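Local coordinates for Mn transporter subunit (Synechocystis sp. PCC 6803, PDB 3UJP), which probably serves as the periplasmic manganese-binding subunit of a manganese uptake transporter, holding the ion in a site between its two lobes, at residues K32-T37 against D51-E56; F38-D43 against P282-L287; A81-Y86 against Q148-L153. All blocks are in the same frame, centred on the assembly; numbering follows the deposited sequence.

Contact 1 (K32-T37 against D51-E56); sequences KKVLTT and DKLVVE. With ZN (zinc ion), chain H.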
loop_
_atom_site.group_PDB
_atom_site.type_symbol
_atom_site.label_atom_id
_atom_site.label_comp_id
_atom_site.label_asym_id
_atom_site.label_seq_id
_atom_site.Cartn_x
_atom_site.Cartn_y
_atom_site.Cartn_z
ATOM N N LYS A 32 0.435 4.254 10.574
ATOM C CA LYS A 32 -0.018 3.254 11.571
ATOM C C LYS A 32 -0.414 1.911 10.911
ATOM O O LYS A 32 -0.501 1.818 9.696
ATOM C CB LYS A 32 -1.155 3.787 12.468
ATOM C CG LYS A 32 -0.781 4.963 13.372
ATOM C CD LYS A 32 0.463 4.674 14.231
ATOM C CE LYS A 32 0.815 5.876 15.137
ATOM N NZ LYS A 32 2.086 5.637 15.903
ATOM N N LYS A 33 -0.629 0.863 11.693
ATOM C CA LYS A 33 -1.027 -0.407 11.096
ATOM C C LYS A 33 -2.301 -0.958 11.737
ATOM O O LYS A 33 -2.331 -1.225 12.930
ATOM C CB LYS A 33 0.107 -1.421 11.177
ATOM C CG LYS A 33 0.628 -1.875 9.813
ATOM C CD LYS A 33 0.256 -3.347 9.502
ATOM C CE LYS A 33 1.005 -4.345 10.424
ATOM N NZ LYS A 33 0.651 -5.775 10.149
ATOM N N VAL A 34 -3.357 -1.124 10.945
ATOM C CA VAL A 34 -4.651 -1.534 11.487
ATOM C C VAL A 34 -5.072 -2.905 10.971
ATOM O O VAL A 34 -5.020 -3.168 9.769
ATOM C CB VAL A 34 -5.746 -0.499 11.176
ATOM C CG1 VAL A 34 -7.079 -0.974 11.681
ATOM C CG2 VAL A 34 -5.402 0.809 11.807
ATOM N N LEU A 35 -5.504 -3.775 11.877
ATOM C CA LEU A 35 -5.826 -5.152 11.505
ATOM C C LEU A 35 -7.309 -5.472 11.718
ATOM O O LEU A 35 -7.886 -5.110 12.752
ATOM C CB LEU A 35 -4.959 -6.133 12.294
ATOM C CG LEU A 35 -4.521 -7.325 11.455
ATOM C CD1 LEU A 35 -3.416 -6.887 10.473
ATOM C CD2 LEU A 35 -4.070 -8.503 12.323
ATOM N N THR A 36 -7.937 -6.123 10.741
ATOM C CA THR A 36 -9.327 -6.534 10.919
ATOM C C THR A 36 -9.536 -8.018 10.674
ATOM O O THR A 36 -8.852 -8.643 9.864
ATOM C CB THR A 36 -10.339 -5.720 10.072
ATOM O OG1 THR A 36 -9.905 -5.649 8.710
ATOM C CG2 THR A 36 -10.472 -4.330 10.612
ATOM N N THR A 37 -10.519 -8.556 11.376
ATOM C CA THR A 37 -10.807 -9.969 11.360
ATOM C C THR A 37 -11.095 -10.505 9.970
ATOM O O THR A 37 -10.393 -11.410 9.489
ATOM C CB THR A 37 -11.939 -10.280 12.315
ATOM O OG1 THR A 37 -13.020 -9.365 12.095
ATOM C CG2 THR A 37 -11.430 -10.089 13.714
ATOM N N ASP A 51 -5.487 6.671 2.496
ATOM C CA ASP A 51 -4.088 6.344 2.400
ATOM C C ASP A 51 -3.335 6.758 3.666
ATOM O O ASP A 51 -2.106 6.592 3.737
ATOM C CB ASP A 51 -3.457 6.887 1.105
ATOM C CG ASP A 51 -3.856 8.321 0.794
ATOM O OD1 ASP A 51 -4.040 9.149 1.714
ATOM O OD2 ASP A 51 -3.954 8.653 -0.402
ATOM N N LYS A 52 -4.086 7.245 4.664
ATOM C CA LYS A 52 -3.536 7.602 5.998
ATOM C C LYS A 52 -3.128 6.453 6.961
ATOM O O LYS A 52 -2.200 6.630 7.737
ATOM C CB LYS A 52 -4.462 8.559 6.743
ATOM C CG LYS A 52 -4.734 9.833 6.010
ATOM C CD LYS A 52 -3.437 10.539 5.646
ATOM C CE LYS A 52 -3.678 11.778 4.796
ATOM N NZ LYS A 52 -4.426 11.446 3.535
ATOM N N LEU A 53 -3.833 5.317 6.943
ATOM C CA LEU A 53 -3.424 4.096 7.658
ATOM C C LEU A 53 -3.300 2.971 6.645
ATOM O O LEU A 53 -3.644 3.125 5.463
ATOM C CB LEU A 53 -4.452 3.677 8.710
ATOM C CG LEU A 53 -4.825 4.689 9.799
ATOM C CD1 LEU A 53 -5.748 4.077 10.850
ATOM C CD2 LEU A 53 -3.596 5.291 10.472
ATOM N N VAL A 54 -2.818 1.829 7.104
ATOM C CA VAL A 54 -2.684 0.692 6.205
ATOM C C VAL A 54 -3.458 -0.487 6.759
ATOM O O VAL A 54 -3.049 -1.121 7.732
ATOM C CB VAL A 54 -1.207 0.329 5.867
ATOM C CG1 VAL A 54 -0.250 0.891 6.890
ATOM C CG2 VAL A 54 -1.039 -1.182 5.696
ATOM N N VAL A 55 -4.601 -0.747 6.136
ATOM C CA VAL A 55 -5.555 -1.685 6.665
ATOM C C VAL A 55 -5.310 -3.037 6.084
ATOM O O VAL A 55 -5.037 -3.159 4.886
ATOM C CB VAL A 55 -6.935 -1.283 6.273
ATOM C CG1 VAL A 55 -7.901 -2.309 6.803
ATOM C CG2 VAL A 55 -7.218 0.100 6.811
ATOM N N GLU A 56 -5.424 -4.057 6.919
ATOM C CA GLU A 56 -5.188 -5.403 6.455
ATOM C C GLU A 56 -6.138 -6.347 7.158
ATOM O O GLU A 56 -6.645 -6.038 8.227
ATOM C CB GLU A 56 -3.748 -5.766 6.743
ATOM C CG GLU A 56 -3.268 -7.052 6.138
ATOM C CD GLU A 56 -1.819 -7.321 6.527
ATOM O OE1 GLU A 56 -1.246 -6.471 7.264
ATOM O OE2 GLU A 56 -1.262 -8.371 6.105
HETATM ZN ZN ZN H . -4.225 11.088 -0.026
#

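Contact 2 (F38-D43 against P282-L287); sequences FTVLAD and PTFLDL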
loop_
_atom_site.group_PDB
_atom_site.type_symbol
_atom_site.label_atom_id
_atom_site.label_comp_id
_atom_site.label_asym_id
_atom_site.label_seq_id
_atom_site.Cartn_x
_atom_site.Cartn_y
_atom_site.Cartn_z
ATOM N N PHE A 38 -12.113 -9.956 9.316
ATOM C CA PHE A 38 -12.440 -10.385 7.959
ATOM C C PHE A 38 -12.505 -9.273 6.926
ATOM O O PHE A 38 -12.597 -8.092 7.262
ATOM C CB PHE A 38 -13.719 -11.219 7.924
ATOM C CG PHE A 38 -14.953 -10.484 8.335
ATOM C CD1 PHE A 38 -15.979 -10.281 7.432
ATOM C CD2 PHE A 38 -15.102 -10.032 9.622
ATOM C CE1 PHE A 38 -17.106 -9.633 7.805
ATOM C CE2 PHE A 38 -16.229 -9.380 9.997
ATOM C CZ PHE A 38 -17.237 -9.184 9.092
ATOM N N THR A 39 -12.456 -9.691 5.667
ATOM C CA THR A 39 -12.448 -8.813 4.506
ATOM C C THR A 39 -13.571 -7.783 4.402
ATOM O O THR A 39 -13.381 -6.738 3.785
ATOM C CB THR A 39 -12.587 -9.631 3.258
ATOM O OG1 THR A 39 -13.898 -10.213 3.253
ATOM C CG2 THR A 39 -11.534 -10.720 3.221
ATOM N N VAL A 40 -14.760 -8.075 4.923
ATOM C CA VAL A 40 -15.805 -7.066 4.828
ATOM C C VAL A 40 -15.403 -5.911 5.714
ATOM O O VAL A 40 -15.333 -4.778 5.262
ATOM C CB VAL A 40 -17.159 -7.559 5.249
ATOM C CG1 VAL A 40 -18.150 -6.447 5.088
ATOM C CG2 VAL A 40 -17.566 -8.755 4.407
ATOM N N LEU A 41 -15.112 -6.193 6.978
ATOM C CA LEU A 41 -14.607 -5.141 7.840
ATOM C C LEU A 41 -13.397 -4.453 7.209
ATOM O O LEU A 41 -13.187 -3.255 7.405
ATOM C CB LEU A 41 -14.240 -5.680 9.211
ATOM C CG LEU A 41 -15.390 -5.935 10.164
ATOM C CD1 LEU A 41 -14.884 -5.945 11.593
ATOM C CD2 LEU A 41 -16.447 -4.873 9.968
ATOM N N ALA A 42 -12.592 -5.191 6.455
ATOM C CA ALA A 42 -11.369 -4.590 5.918
ATOM C C ALA A 42 -11.667 -3.455 4.927
ATOM O O ALA A 42 -10.988 -2.427 4.944
ATOM C CB ALA A 42 -10.433 -5.652 5.313
ATOM N N ASP A 43 -12.697 -3.641 4.091
ATOM C CA ASP A 43 -13.115 -2.651 3.095
ATOM C C ASP A 43 -13.823 -1.457 3.719
ATOM O O ASP A 43 -13.622 -0.337 3.289
ATOM C CB ASP A 43 -14.016 -3.293 2.051
ATOM C CG ASP A 43 -14.543 -2.289 1.043
ATOM O OD1 ASP A 43 -13.769 -1.883 0.149
ATOM O OD2 ASP A 43 -15.734 -1.905 1.141
ATOM N N PRO A 282 -16.608 -6.747 -4.940
ATOM C CA PRO A 282 -15.235 -6.568 -4.499
ATOM C C PRO A 282 -15.188 -5.509 -3.392
ATOM O O PRO A 282 -14.105 -5.292 -2.840
ATOM C CB PRO A 282 -14.552 -6.050 -5.753
ATOM C CG PRO A 282 -15.619 -5.185 -6.375
ATOM C CD PRO A 282 -16.924 -5.883 -6.092
ATOM N N THR A 283 -16.320 -4.873 -3.073
ATOM C CA THR A 283 -16.372 -3.893 -1.976
ATOM C C THR A 283 -17.636 -3.948 -1.102
ATOM O O THR A 283 -18.648 -4.478 -1.517
ATOM C CB THR A 283 -16.133 -2.447 -2.492
ATOM O OG1 THR A 283 -17.371 -1.822 -2.900
ATOM C CG2 THR A 283 -15.086 -2.458 -3.622
ATOM N N PHE A 284 -17.590 -3.422 0.122
ATOM C CA PHE A 284 -18.778 -3.538 0.963
ATOM C C PHE A 284 -20.023 -2.944 0.326
ATOM O O PHE A 284 -21.068 -3.586 0.293
ATOM C CB PHE A 284 -18.615 -2.941 2.350
ATOM C CG PHE A 284 -19.859 -3.097 3.200
ATOM C CD1 PHE A 284 -20.546 -4.295 3.211
ATOM C CD2 PHE A 284 -20.342 -2.060 3.978
ATOM C CE1 PHE A 284 -21.676 -4.464 3.972
ATOM C CE2 PHE A 284 -21.496 -2.226 4.751
ATOM C CZ PHE A 284 -22.159 -3.423 4.740
ATOM N N LEU A 285 -19.918 -1.703 -0.151
ATOM C CA LEU A 285 -21.015 -1.081 -0.885
ATOM C C LEU A 285 -21.483 -1.970 -2.053
ATOM O O LEU A 285 -22.644 -2.313 -2.120
ATOM C CB LEU A 285 -20.627 0.323 -1.349
ATOM C CG LEU A 285 -20.976 1.498 -0.432
ATOM C CD1 LEU A 285 -21.237 1.031 0.967
ATOM C CD2 LEU A 285 -19.910 2.551 -0.427
ATOM N N ASP A 286 -20.600 -2.387 -2.952
ATOM C CA ASP A 286 -21.008 -3.377 -3.952
ATOM C C ASP A 286 -21.734 -4.576 -3.331
ATOM O O ASP A 286 -22.649 -5.098 -3.936
ATOM C CB ASP A 286 -19.825 -3.876 -4.816
ATOM C CG ASP A 286 -19.175 -2.766 -5.647
ATOM O OD1 ASP A 286 -17.925 -2.698 -5.626
ATOM O OD2 ASP A 286 -19.889 -1.976 -6.318
ATOM N N LEU A 287 -21.332 -5.013 -2.137
ATOM C CA LEU A 287 -21.968 -6.178 -1.499
ATOM C C LEU A 287 -23.439 -5.959 -1.230
ATOM O O LEU A 287 -24.254 -6.771 -1.626
ATOM C CB LEU A 287 -21.272 -6.620 -0.196
ATOM C CG LEU A 287 -21.893 -7.791 0.613
ATOM C CD1 LEU A 287 -20.819 -8.738 1.144
ATOM C CD2 LEU A 287 -22.818 -7.347 1.763
#

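Contact 3 (A81-Y86 against Q148-L153); sequences ADLILY and QAFVEL. With ZN (zinc ion), chain F.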
loop_
_atom_site.group_PDB
_atom_site.type_symbol
_atom_site.label_atom_id
_atom_site.label_comp_id
_atom_site.label_asym_id
_atom_site.label_seq_id
_atom_site.Cartn_x
_atom_site.Cartn_y
_atom_site.Cartn_z
ATOM N N ALA A 81 0.743 -5.020 14.690
ATOM C CA ALA A 81 -0.260 -4.044 14.334
ATOM C C ALA A 81 -0.295 -2.970 15.428
ATOM O O ALA A 81 0.158 -3.235 16.535
ATOM C CB ALA A 81 -1.592 -4.742 14.216
ATOM N N ASP A 82 -0.815 -1.773 15.131
ATOM C CA ASP A 82 -0.907 -0.686 16.128
ATOM C C ASP A 82 -2.329 -0.555 16.685
ATOM O O ASP A 82 -2.589 0.250 17.587
ATOM C CB ASP A 82 -0.423 0.678 15.571
ATOM C CG ASP A 82 1.008 0.632 14.993
ATOM O OD1 ASP A 82 1.159 0.217 13.823
ATOM O OD2 ASP A 82 1.990 1.018 15.683
ATOM N N LEU A 83 -3.241 -1.348 16.130
ATOM C CA LEU A 83 -4.643 -1.378 16.551
ATOM C C LEU A 83 -5.372 -2.506 15.837
ATOM O O LEU A 83 -5.106 -2.779 14.674
ATOM C CB LEU A 83 -5.358 -0.060 16.244
ATOM C CG LEU A 83 -6.889 -0.101 16.399
ATOM C CD1 LEU A 83 -7.296 -0.514 17.795
ATOM C CD2 LEU A 83 -7.511 1.233 16.057
ATOM N N ILE A 84 -6.295 -3.158 16.532
ATOM C CA ILE A 84 -6.984 -4.317 15.977
ATOM C C ILE A 84 -8.471 -4.177 16.166
ATOM O O ILE A 84 -8.974 -4.090 17.279
ATOM C CB ILE A 84 -6.505 -5.640 16.605
ATOM C CG1 ILE A 84 -5.084 -5.980 16.125
ATOM C CG2 ILE A 84 -7.476 -6.761 16.265
ATOM C CD1 ILE A 84 -4.273 -6.788 17.117
ATOM N N LEU A 85 -9.165 -4.162 15.043
ATOM C CA LEU A 85 -10.568 -3.818 14.971
ATOM C C LEU A 85 -11.331 -5.073 14.645
ATOM O O LEU A 85 -11.023 -5.741 13.656
ATOM C CB LEU A 85 -10.764 -2.817 13.836
ATOM C CG LEU A 85 -10.956 -1.361 14.224
ATOM C CD1 LEU A 85 -10.137 -1.069 15.443
ATOM C CD2 LEU A 85 -10.566 -0.489 13.066
ATOM N N TYR A 86 -12.318 -5.401 15.467
ATOM C CA TYR A 86 -13.085 -6.599 15.217
ATOM C C TYR A 86 -14.574 -6.348 15.415
ATOM O O TYR A 86 -14.964 -5.377 16.058
ATOM C CB TYR A 86 -12.572 -7.766 16.068
ATOM C CG TYR A 86 -12.909 -7.740 17.552
ATOM C CD1 TYR A 86 -12.228 -6.910 18.434
ATOM C CD2 TYR A 86 -13.888 -8.579 18.074
ATOM C CE1 TYR A 86 -12.517 -6.905 19.792
ATOM C CE2 TYR A 86 -14.192 -8.578 19.428
ATOM C CZ TYR A 86 -13.503 -7.739 20.282
ATOM O OH TYR A 86 -13.802 -7.732 21.627
ATOM N N GLN A 148 -13.990 7.026 15.471
ATOM C CA GLN A 148 -13.485 7.330 16.819
ATOM C C GLN A 148 -12.205 6.575 17.158
ATOM O O GLN A 148 -11.341 7.086 17.865
ATOM C CB GLN A 148 -14.528 7.019 17.894
ATOM C CG GLN A 148 -15.792 7.848 17.843
ATOM C CD GLN A 148 -16.848 7.295 18.790
ATOM O OE1 GLN A 148 -16.552 6.455 19.650
ATOM N NE2 GLN A 148 -18.093 7.755 18.630
ATOM N N ALA A 149 -12.105 5.349 16.665
ATOM C CA ALA A 149 -10.974 4.486 16.977
ATOM C C ALA A 149 -9.725 5.032 16.328
ATOM O O ALA A 149 -8.631 4.896 16.878
ATOM C CB ALA A 149 -11.241 3.084 16.500
ATOM N N PHE A 150 -9.913 5.647 15.154
ATOM C CA PHE A 150 -8.820 6.184 14.334
ATOM C C PHE A 150 -8.351 7.570 14.780
ATOM O O PHE A 150 -7.170 7.892 14.630
ATOM C CB PHE A 150 -9.241 6.298 12.875
ATOM C CG PHE A 150 -9.271 5.008 12.142
ATOM C CD1 PHE A 150 -9.145 3.817 12.798
ATOM C CD2 PHE A 150 -9.430 4.997 10.777
ATOM C CE1 PHE A 150 -9.177 2.644 12.109
ATOM C CE2 PHE A 150 -9.457 3.837 10.088
ATOM C CZ PHE A 150 -9.333 2.655 10.755
ATOM N N VAL A 151 -9.268 8.400 15.283
ATOM C CA VAL A 151 -8.895 9.726 15.782
ATOM C C VAL A 151 -8.013 9.595 17.031
ATOM O O VAL A 151 -7.039 10.347 17.193
ATOM C CB VAL A 151 -10.113 10.611 16.092
ATOM C CG1 VAL A 151 -11.070 10.603 14.939
ATOM C CG2 VAL A 151 -10.809 10.143 17.366
ATOM N N GLU A 152 -8.357 8.635 17.900
ATOM C CA GLU A 152 -7.547 8.320 19.071
ATOM C C GLU A 152 -6.283 7.617 18.645
ATOM O O GLU A 152 -5.206 7.946 19.121
ATOM C CB GLU A 152 -8.309 7.441 20.050
ATOM C CG GLU A 152 -9.618 8.044 20.499
ATOM C CD GLU A 152 -10.424 7.061 21.325
ATOM O OE1 GLU A 152 -9.868 5.986 21.638
ATOM O OE2 GLU A 152 -11.602 7.349 21.657
ATOM N N LEU A 153 -6.398 6.656 17.738
ATOM C CA LEU A 153 -5.184 6.013 17.227
ATOM C C LEU A 153 -4.192 7.037 16.652
ATOM O O LEU A 153 -3.025 7.073 17.067
ATOM C CB LEU A 153 -5.463 4.919 16.180
ATOM C CG LEU A 153 -4.134 4.177 15.903
ATOM C CD1 LEU A 153 -3.709 3.329 17.122
ATOM C CD2 LEU A 153 -4.097 3.326 14.628
HETATM ZN ZN ZN F . 4.022 0.249 15.354
#

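Contact 1 (K32-T37 against D51-E56)
Residues Leu-53 to Glu-56 run in parallel beside Lys-32 to Thr-36, and the two strands belong to a beta-alpha-beta unit whose helix 39-49 makes the crossover; 54-57 is the outermost strand of its sheet within the chain. Ahead of the strand, Asp-51 chelates a zinc ion with both carboxylate oxygens, its OD2 lying 2.5 Å from the metal, and Glu-30 of a third subunit binds the same ion. Lys-52 bends back at chi2 and chi4, bringing NZ within 3.0 Å of Asp-51 OD1 in a salt bridge. With an alanine in place of Lys-52, Asp-51 OD1 would probably be left without its ammonium partner beside the zinc, and the contact of this side chain with Tyr-160 and Tyr-161 would go. Leu-53 splays its methyls between two neighbours: CD1 packs against CG2 of Val-34, and CD2 lies 3.5 Å from Lys-32 CB. Val-54 O accepts Val-34 N at 3.2 Å from above the carbonyl plane, whereas Val-54 N makes only a weak bond to Lys-32 O. Val-55 shares with Val-34 the side of the sheet on which helix 39-49 lies, and it reaches Val-45 there. Glu-56 stands on the other side, next to Leu-35. Extended, with CG anti to the backbone N (chi1 -171°), it lies alongside Leu-35 and offers OE1 to Lys-33 NZ in a long, 3.5 Å salt bridge; OE2 pairs with Arg-60. The Glu-56 backbone is gripped at both ends: its N donates to Val-34 O at 3.0 Å, and its O receives Thr-36 N at 2.8 Å along with a weak bond from Thr-36 OG1.

Contact 2 (F38-D43 against P282-L287)
Asp-43 OD2 accepts the backbone N-H of Phe-284, the first residue of helix 284-296, across 2.6 Å. The bond is nearly straight at the hydrogen (164°), but it reaches the oxygen from well above the carboxylate plane, 61° out of it. What puts the group there is the first torsion of Asp-43: with CG anti to the backbone N (chi1 177°), the carboxylate projects from helix 39-49 onto the start of the other helix. A negative group at this end would probably be favoured by the positive end of the helix dipole. The other oxygen, OD1, lies 3.6 Å from Thr-283 CB. Thr-283 is itself the N-cap: its OG1 takes the N-H of Asp-286 at 3.3 Å, and a weak bond also joins OG1 to Asp-286 OD1. Thr-283 thus caps the opening turn of helix 284-296, and Asp-43, some 240 residues earlier, binds its first N-H. In the fold this brings the first helix of the chain against the last, beside helix 158-183, probably the long helix that links the two lobes, as in related metal-binding proteins; its Tyr-168 touches both Asp-43 and Phe-284. One turn before Asp-43, Val-40 supplies the apolar half of the contact. Its CG1 comes obliquely to the Phe-284 ring, 3.7 Å from CD1. The Val-40 side chain is about 10 Å from the bound manganese ion. At the start of helix 39-49, Thr-39 OG1 is hydrogen-bonded to Leu-274 N, close in sequence to the manganese ligand Asp-272.

Contact 3 (A81-Y86 against Q148-L153)
Leu-83 and Leu-85 turn their side chains from strand 83-86 onto one side of helix 136-153, where Ala-149, Phe-150 and Leu-153 receive them. The strand and the helix segment run nearly antiparallel (175°), their axes 10.6 Å apart, a helix laid along one side of a parallel sheet. The interactions between aliphatic groups come mostly from Leu-83: its CB meets Leu-153 CD1 at 3.9 Å, and its CD2 is 4.2 Å from Ala-149 CB, which Leu-85 CD1 also reaches. The same CD2 of Leu-83 lies at the edge of the Phe-150 ring, near the ring plane. A second aromatic approach is made by Leu-85, whose CD2 comes obliquely to Phe-150 CE1 at 3.6 Å. The ring gets there because CG is anti to the carbonyl carbon (chi1 -76°), which swings its far end toward the strand; Tyr-161 then meets it edge-to-face, and Val-45 and Val-48 of helix 39-49 also touch it. A polar side chain stands just before the strand: Asp-82 binds a zinc ion through OD2 at 2.2 Å, while OD1 takes a weak hydrogen bond from Lys-33 N. Between strand and helix themselves there is no hydrogen bond, so apolar packing probably accounts for most of what holds the two against each other.

The three contacts lie close together in space. Contacts 1 and 3 have centres 8 Å apart and share a sheet, in which strands 33-36 and 83-86 are neighbours joined by backbone bonds such as Leu-35 O to Leu-85 N. Contact 2 lies 14 Å from contact 1 and 18 Å from contact 3. Its helix 39-49 links the two strands of contact 1 in sequence, and Leu-41 touches Tyr-86 of contact 3. Along the chain the segments of contacts 1 and 2 alternate, and contact 3, which opens after contact 1 has closed, is nested inside the long loop closed by contact 2. The last helix thereby packs back on the first, near the manganese site.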